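PDB 4RM7: acyl-CoA dehydrogenase from Slackia heliotrinireducens, which belongs to the acyl-CoA dehydrogenase family, with two mainly helical regions flanking a beta-strand middle domain, and is assembled here from four copies of the chain. Local coordinates for residues 255-260 and 296-301; 262-267 and 335-340; 72-77 and 300-305. All coordinates share one frame; numbering follows the deposited sequence.

Overall arrangement
The three contacts tie together helices 70-84, 234-270, 282-311 and 316-341, the last three consecutive in the chain, so that the segments of contacts 1 and 2 alternate. These two share helix 234-270, their centres about 14 Å apart, and touch where Ala-260 O packs on Ala-337 CB. Contacts 1 and 3 end on the same part of helix 282-311, sharing Asn-300 and Leu-301; their centres are about 10 Å apart. Contacts 2 and 3, with centres about 24 Å apart, do not touch. Contacts 1 and 2 lie within the C-terminal helical bundle, whereas contact 3 brings in helix 70-84, which precedes the middle-domain strands, and joins the two helical regions. All three border the second subunit.

Contact 1: residues 255-260 and 296-301; sequences GEAQAA and TNMRNL
The guanidinium of Arg-299 meets Gln-258 at its edge: OE1 lies nearly in the guanidinium plane, and water 1 sits at the same edge, also in plane. The amide and guanidinium planes are turned 23° apart. Arg-299 NH2 donates to Gln-258 OE1 over 2.9 Å, in an almost straight bond (173° at the hydrogen). The water closes a small ring, donating to Gln-258 OE1 at 2.6 Å and accepting from Arg-299 NH1 at 2.9 Å. Arg-299 does not start out straight at the facing helix; its chain is extended at first and bends at chi3 (-75°), which carries the guanidinium to Gln-258. The glutamine chain bends at chi2, and the two cross at about a right angle. Beside this polar pair, Ala-257 CB packs on the SE atom of Met-298, a selenomethionine, at 4.4 Å. Elsewhere Arg-299 NE forms a salt bridge with Glu-78, and Gln-258 NE2 bonds to Tyr-384 OH of the second subunit. Two donors, one guanidinium nitrogen and the water, thus grip the buried carbonyl oxygen of Gln-258. Held at all three nitrogens, the guanidinium is probably restrained in its rotation, and its positive charge is probably balanced largely by Glu-78.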
# COMPACT_ATOMS: atom_id res chain seq x y z
N GLY A 255 -17.97 4.04 -12.75
CA GLY A 255 -18.70 5.24 -13.06
C GLY A 255 -18.66 6.23 -11.92
O GLY A 255 -18.36 7.40 -12.12
N GLU A 256 -18.97 5.77 -10.71
CA GLU A 256 -19.01 6.68 -9.58
C GLU A 256 -17.61 7.23 -9.31
O GLU A 256 -17.44 8.42 -9.06
CB GLU A 256 -19.57 6.00 -8.34
CG GLU A 256 -21.01 5.58 -8.47
CD GLU A 256 -21.65 5.33 -7.11
OE1 GLU A 256 -22.02 4.17 -6.81
OE2 GLU A 256 -21.80 6.30 -6.35
N ALA A 257 -16.61 6.34 -9.35
CA ALA A 257 -15.22 6.73 -9.16
C ALA A 257 -14.84 7.80 -10.18
O ALA A 257 -14.16 8.78 -9.87
CB ALA A 257 -14.29 5.50 -9.29
N GLN A 258 -15.31 7.62 -11.40
CA GLN A 258 -15.00 8.56 -12.46
C GLN A 258 -15.60 9.94 -12.13
O GLN A 258 -15.01 10.97 -12.48
CB GLN A 258 -15.51 8.03 -13.80
CG GLN A 258 -15.24 8.94 -14.96
CD GLN A 258 -13.76 9.09 -15.21
OE1 GLN A 258 -13.10 8.15 -15.63
NE2 GLN A 258 -13.22 10.29 -14.96
N ALA A 259 -16.76 9.96 -11.47
CA ALA A 259 -17.44 11.20 -11.12
C ALA A 259 -16.65 11.96 -10.05
O ALA A 259 -16.51 13.18 -10.11
CB ALA A 259 -18.85 10.92 -10.64
N ALA A 260 -16.13 11.20 -9.09
CA ALA A 260 -15.26 11.74 -8.05
C ALA A 260 -13.99 12.36 -8.64
O ALA A 260 -13.51 13.39 -8.18
CB ALA A 260 -14.90 10.66 -7.06
N THR A 296 -7.96 3.80 -15.29
CA THR A 296 -7.56 3.10 -16.51
C THR A 296 -7.64 1.59 -16.31
O THR A 296 -8.21 0.88 -17.13
CB THR A 296 -6.13 3.49 -16.96
OG1 THR A 296 -6.01 4.91 -16.98
CG2 THR A 296 -5.83 2.95 -18.36
N ASN A 297 -7.08 1.11 -15.21
CA ASN A 297 -7.08 -0.31 -14.90
C ASN A 297 -8.50 -0.86 -14.68
O ASN A 297 -8.88 -1.87 -15.27
CB ASN A 297 -6.19 -0.58 -13.66
CG ASN A 297 -4.69 -0.46 -13.96
OD1 ASN A 297 -4.27 -0.52 -15.12
ND2 ASN A 297 -3.88 -0.34 -12.92
N MSE A 298 -9.29 -0.18 -13.86
CA MSE A 298 -10.69 -0.55 -13.65
C MSE A 298 -11.45 -0.73 -14.95
O MSE A 298 -12.15 -1.73 -15.13
CB MSE A 298 -11.40 0.51 -12.83
CG MSE A 298 -10.95 0.61 -11.39
SE MSE A 298 -12.03 1.98 -10.50
CE MSE A 298 -10.58 3.14 -9.93
N ARG A 299 -11.30 0.24 -15.85
CA ARG A 299 -12.06 0.28 -17.09
C ARG A 299 -11.63 -0.87 -17.99
O ARG A 299 -12.46 -1.56 -18.57
CB ARG A 299 -11.88 1.63 -17.80
CG ARG A 299 -12.79 1.84 -19.00
CD ARG A 299 -12.84 3.31 -19.45
NE ARG A 299 -13.64 4.12 -18.55
CZ ARG A 299 -13.19 5.15 -17.83
NH1 ARG A 299 -11.91 5.51 -17.89
NH2 ARG A 299 -14.04 5.80 -17.02
N ASN A 300 -10.33 -1.07 -18.08
CA ASN A 300 -9.78 -2.18 -18.80
C ASN A 300 -10.29 -3.55 -18.28
O ASN A 300 -10.57 -4.43 -19.07
CB ASN A 300 -8.26 -2.14 -18.71
CG ASN A 300 -7.65 -1.17 -19.70
OD1 ASN A 300 -8.26 -0.85 -20.73
ND2 ASN A 300 -6.42 -0.73 -19.43
N LEU A 301 -10.44 -3.70 -16.97
CA LEU A 301 -10.88 -4.98 -16.43
C LEU A 301 -12.36 -5.15 -16.67
O LEU A 301 -12.80 -6.22 -17.10
CB LEU A 301 -10.57 -5.09 -14.94
CG LEU A 301 -9.09 -5.21 -14.57
CD1 LEU A 301 -8.92 -5.16 -13.05
CD2 LEU A 301 -8.48 -6.49 -15.11
O HOH W 1 -10.80 8.01 -16.87

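Contact 2: residues 262-267 and 335-340; sequences EDAVAW and SDAMQI
Ala-264 and Ala-337 meet inside the C-terminal helical bundle of the acyl-CoA dehydrogenase fold, where segment 262-267 of helix 234-270 and segment 335-340 of helix 316-341 run in nearly the same direction. The short segments are only 22° from parallel, with their axes approaching to 8.9 Å. Small side chains allow this closeness: the CA atoms of Ala-264 and Ala-337 are 5.1 Å apart, and their methyls touch, CB to CB, at 4.0 Å. The Ala-264 methyl points toward the facing helix, while that of Ala-337 comes in from the flank.

One turn further on, Ile-340 takes over. Its CG1 stands anti to its own carbonyl carbon (chi1 -71°), and the extended chain beyond carries CD1 to Ala-264 CB, 4.1 Å away. The other branch, CG2, comes within 4.2 Å of CD1 of the Trp-267 indole. The indole also approaches the Ile-340 backbone: Trp-267 NE1 is 3.5 Å from Ile-340 O, with the oxygen oblique to the ring, and this is a contact rather than a hydrogen bond. The interface is therefore held by apolar packing, with alanines at its narrow part and the larger isoleucine and tryptophan following.

Met-291 of helix 282-311 packs on both Ala-264 and Ala-337, covering one flank of the alanine pair. Helix 351-362 lies against the same two helices, its Val-352 touching Asp-263 and Met-338, while Arg-360 of the third subunit binds Ser-335 O and Gln-339 OE1.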
# COMPACT_ATOMS: atom_id res chain seq x y z
N GLU A 262 -13.59 13.59 -11.76
CA GLU A 262 -14.01 14.86 -12.37
C GLU A 262 -14.13 16.01 -11.37
O GLU A 262 -13.67 17.13 -11.65
CB GLU A 262 -15.32 14.69 -13.10
CG GLU A 262 -15.20 13.76 -14.28
CD GLU A 262 -16.55 13.37 -14.85
OE1 GLU A 262 -17.57 13.88 -14.34
OE2 GLU A 262 -16.59 12.55 -15.80
N ASP A 263 -14.70 15.76 -10.19
CA ASP A 263 -14.81 16.83 -9.18
C ASP A 263 -13.43 17.26 -8.68
O ASP A 263 -13.16 18.46 -8.52
CB ASP A 263 -15.68 16.40 -7.98
CG ASP A 263 -17.13 16.15 -8.38
OD1 ASP A 263 -17.51 16.52 -9.50
OD2 ASP A 263 -17.89 15.57 -7.57
N ALA A 264 -12.57 16.27 -8.41
CA ALA A 264 -11.19 16.52 -8.00
C ALA A 264 -10.47 17.41 -9.02
O ALA A 264 -9.86 18.42 -8.66
CB ALA A 264 -10.43 15.20 -7.82
N VAL A 265 -10.54 17.02 -10.29
CA VAL A 265 -9.90 17.77 -11.35
C VAL A 265 -10.49 19.18 -11.45
O VAL A 265 -9.75 20.17 -11.53
CB VAL A 265 -10.01 17.03 -12.71
CG1 VAL A 265 -9.50 17.91 -13.82
CG2 VAL A 265 -9.21 15.71 -12.68
N ALA A 266 -11.81 19.30 -11.40
CA ALA A 266 -12.41 20.62 -11.51
C ALA A 266 -12.00 21.52 -10.33
O ALA A 266 -11.75 22.72 -10.50
CB ALA A 266 -13.92 20.51 -11.59
N TRP A 267 -11.91 20.93 -9.15
CA TRP A 267 -11.47 21.67 -7.98
C TRP A 267 -10.02 22.09 -8.15
O TRP A 267 -9.66 23.23 -7.90
CB TRP A 267 -11.61 20.82 -6.71
CG TRP A 267 -11.12 21.51 -5.47
CD1 TRP A 267 -9.84 21.55 -5.00
CD2 TRP A 267 -11.92 22.25 -4.54
NE1 TRP A 267 -9.79 22.27 -3.83
CE2 TRP A 267 -11.05 22.72 -3.53
CE3 TRP A 267 -13.28 22.58 -4.47
CZ2 TRP A 267 -11.50 23.50 -2.46
CZ3 TRP A 267 -13.73 23.35 -3.40
CH2 TRP A 267 -12.84 23.80 -2.41
N SER A 335 -11.68 8.41 -2.15
CA SER A 335 -11.01 8.93 -0.96
C SER A 335 -9.94 9.99 -1.29
O SER A 335 -9.86 11.02 -0.61
CB SER A 335 -10.37 7.78 -0.17
OG SER A 335 -9.84 8.27 1.05
N ASP A 336 -9.14 9.72 -2.32
CA ASP A 336 -8.15 10.68 -2.83
C ASP A 336 -8.81 11.95 -3.34
O ASP A 336 -8.27 13.05 -3.15
CB ASP A 336 -7.30 10.08 -3.95
CG ASP A 336 -6.20 9.17 -3.43
OD1 ASP A 336 -5.64 9.48 -2.36
OD2 ASP A 336 -5.90 8.13 -4.09
N ALA A 337 -9.96 11.80 -3.99
CA ALA A 337 -10.74 12.96 -4.40
C ALA A 337 -11.17 13.78 -3.18
O ALA A 337 -11.05 15.00 -3.20
CB ALA A 337 -11.95 12.55 -5.20
N MSE A 338 -11.67 13.13 -2.13
CA MSE A 338 -12.00 13.87 -0.91
C MSE A 338 -10.80 14.63 -0.40
O MSE A 338 -10.92 15.78 -0.01
CB MSE A 338 -12.50 12.96 0.20
CG MSE A 338 -13.92 12.48 0.05
SE MSE A 338 -14.28 11.10 1.37
CE MSE A 338 -13.89 12.23 2.92
N GLN A 339 -9.63 13.98 -0.39
CA GLN A 339 -8.46 14.61 0.20
C GLN A 339 -8.08 15.87 -0.58
O GLN A 339 -7.71 16.87 0.01
CB GLN A 339 -7.28 13.63 0.26
CG GLN A 339 -6.20 14.07 1.25
CD GLN A 339 -6.68 13.97 2.70
OE1 GLN A 339 -7.69 13.32 2.98
NE2 GLN A 339 -5.95 14.60 3.62
N ILE A 340 -8.23 15.81 -1.90
CA ILE A 340 -7.97 16.96 -2.74
C ILE A 340 -8.97 18.10 -2.51
O ILE A 340 -8.57 19.26 -2.51
CB ILE A 340 -7.97 16.58 -4.23
CG1 ILE A 340 -6.72 15.75 -4.56
CG2 ILE A 340 -7.92 17.79 -5.10
CD1 ILE A 340 -6.84 15.00 -5.87

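Contact 3: residues 72-77 and 300-305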
# COMPACT_ATOMS: atom_id res chain seq x y z
N ALA A 72 -22.55 -3.31 -23.86
CA ALA A 72 -23.50 -2.20 -23.98
C ALA A 72 -24.12 -1.84 -22.63
O ALA A 72 -24.21 -0.67 -22.26
CB ALA A 72 -24.60 -2.54 -24.98
N GLN A 73 -24.56 -2.87 -21.90
CA GLN A 73 -25.11 -2.68 -20.57
C GLN A 73 -24.12 -1.97 -19.64
O GLN A 73 -24.50 -1.11 -18.86
CB GLN A 73 -25.50 -4.03 -19.98
CG GLN A 73 -26.81 -4.58 -20.53
CD GLN A 73 -27.08 -5.99 -20.02
OE1 GLN A 73 -26.14 -6.77 -19.79
NE2 GLN A 73 -28.36 -6.32 -19.82
N VAL A 74 -22.85 -2.35 -19.75
CA VAL A 74 -21.78 -1.76 -18.98
C VAL A 74 -21.59 -0.28 -19.30
O VAL A 74 -21.43 0.56 -18.40
CB VAL A 74 -20.48 -2.53 -19.23
CG1 VAL A 74 -19.26 -1.68 -18.89
CG2 VAL A 74 -20.50 -3.79 -18.42
N LEU A 75 -21.63 0.07 -20.58
CA LEU A 75 -21.53 1.47 -20.96
C LEU A 75 -22.72 2.26 -20.39
O LEU A 75 -22.54 3.39 -19.93
CB LEU A 75 -21.46 1.62 -22.48
CG LEU A 75 -20.24 1.02 -23.18
CD1 LEU A 75 -20.39 1.15 -24.70
CD2 LEU A 75 -18.93 1.66 -22.69
N VAL A 76 -23.91 1.65 -20.39
CA VAL A 76 -25.10 2.33 -19.88
C VAL A 76 -24.92 2.58 -18.39
O VAL A 76 -25.02 3.71 -17.92
CB VAL A 76 -26.40 1.54 -20.16
CG1 VAL A 76 -27.54 2.05 -19.32
CG2 VAL A 76 -26.79 1.62 -21.62
N ILE A 77 -24.59 1.53 -17.64
CA ILE A 77 -24.42 1.65 -16.19
C ILE A 77 -23.27 2.54 -15.78
O ILE A 77 -23.42 3.36 -14.86
CB ILE A 77 -24.25 0.28 -15.56
CG1 ILE A 77 -25.52 -0.53 -15.77
CG2 ILE A 77 -23.92 0.41 -14.06
CD1 ILE A 77 -25.30 -2.00 -15.74
N ASN A 300 -10.33 -1.07 -18.08
CA ASN A 300 -9.78 -2.18 -18.80
C ASN A 300 -10.29 -3.55 -18.28
O ASN A 300 -10.57 -4.43 -19.07
CB ASN A 300 -8.26 -2.14 -18.71
CG ASN A 300 -7.65 -1.17 -19.70
OD1 ASN A 300 -8.26 -0.85 -20.73
ND2 ASN A 300 -6.42 -0.73 -19.43
N LEU A 301 -10.44 -3.70 -16.97
CA LEU A 301 -10.88 -4.98 -16.43
C LEU A 301 -12.36 -5.15 -16.67
O LEU A 301 -12.80 -6.22 -17.10
CB LEU A 301 -10.57 -5.09 -14.94
CG LEU A 301 -9.09 -5.21 -14.57
CD1 LEU A 301 -8.92 -5.16 -13.05
CD2 LEU A 301 -8.48 -6.49 -15.11
N VAL A 302 -13.14 -4.10 -16.45
CA VAL A 302 -14.58 -4.18 -16.62
C VAL A 302 -14.94 -4.39 -18.10
O VAL A 302 -15.62 -5.36 -18.46
CB VAL A 302 -15.27 -2.94 -16.06
CG1 VAL A 302 -16.76 -2.99 -16.33
CG2 VAL A 302 -15.02 -2.87 -14.57
N TYR A 303 -14.42 -3.53 -18.97
CA TYR A 303 -14.66 -3.67 -20.41
C TYR A 303 -14.17 -4.99 -20.97
O TYR A 303 -14.79 -5.56 -21.88
CB TYR A 303 -13.99 -2.55 -21.20
CG TYR A 303 -14.63 -1.19 -21.04
CD1 TYR A 303 -14.22 -0.12 -21.85
CD2 TYR A 303 -15.62 -0.95 -20.09
CE1 TYR A 303 -14.79 1.14 -21.72
CE2 TYR A 303 -16.19 0.33 -19.95
CZ TYR A 303 -15.75 1.36 -20.77
OH TYR A 303 -16.30 2.60 -20.67
N GLY A 304 -13.05 -5.48 -20.45
CA GLY A 304 -12.49 -6.73 -20.97
C GLY A 304 -13.41 -7.90 -20.61
O GLY A 304 -13.76 -8.71 -21.46
N ALA A 305 -13.82 -7.97 -19.34
CA ALA A 305 -14.70 -9.05 -18.90
C ALA A 305 -16.00 -9.00 -19.68
O ALA A 305 -16.51 -10.04 -20.10
CB ALA A 305 -14.98 -8.97 -17.38
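Aliphatic packing comes first: Val-74 CG1 meets Val-302 CG1 at 3.8 Å, methyl against methyl, with both valine side chains directed at the facing helix. In each the CG1 branch is the one opposite the backbone nitrogen (chi1 158° in Val-74, 176° in Val-302), and it is this branch that makes the touch.

Contacts between aliphatic groups and the aromatic ring form the second kind. The same Val-74 CG1 also lies 3.8 Å from Tyr-303 CE2, approaching the ring obliquely, so one methyl group packs on two consecutive residues of segment 300-305. Leu-75 reaches the far end of the ring, its CD2 being 3.7 Å from Tyr-303 CZ. Although neither side chain starts out straight at the opposite helix, their outer parts converge, and leucine and tyrosine cross at about a right angle. Phe-71 also packs on the phenol, the two rings meeting edge-to-face.

The hydroxyl provides the one polar atom in these contacts, Tyr-303 OH standing 3.4 Å from Leu-75 CD2. This is van der Waals contact with a methyl, and the interface between the two segments involves no hydrogen bonding. All four touching residues are buried, and Val-74 and Val-302 pack further on Val-247 and Cys-250, respectively, of helix 234-270.

The segments run roughly antiparallel, at 145°, and their axes come within 10.1 Å, a spacing in keeping with the valines and tyrosine interposed. Helix 70-84 belongs to the N-terminal helical region and helix 282-311 to the C-terminal bundle. Such side-by-side packing of these two all-helical parts, separated in sequence by the beta-strand middle domain, is characteristic of the acyl-CoA dehydrogenase fold.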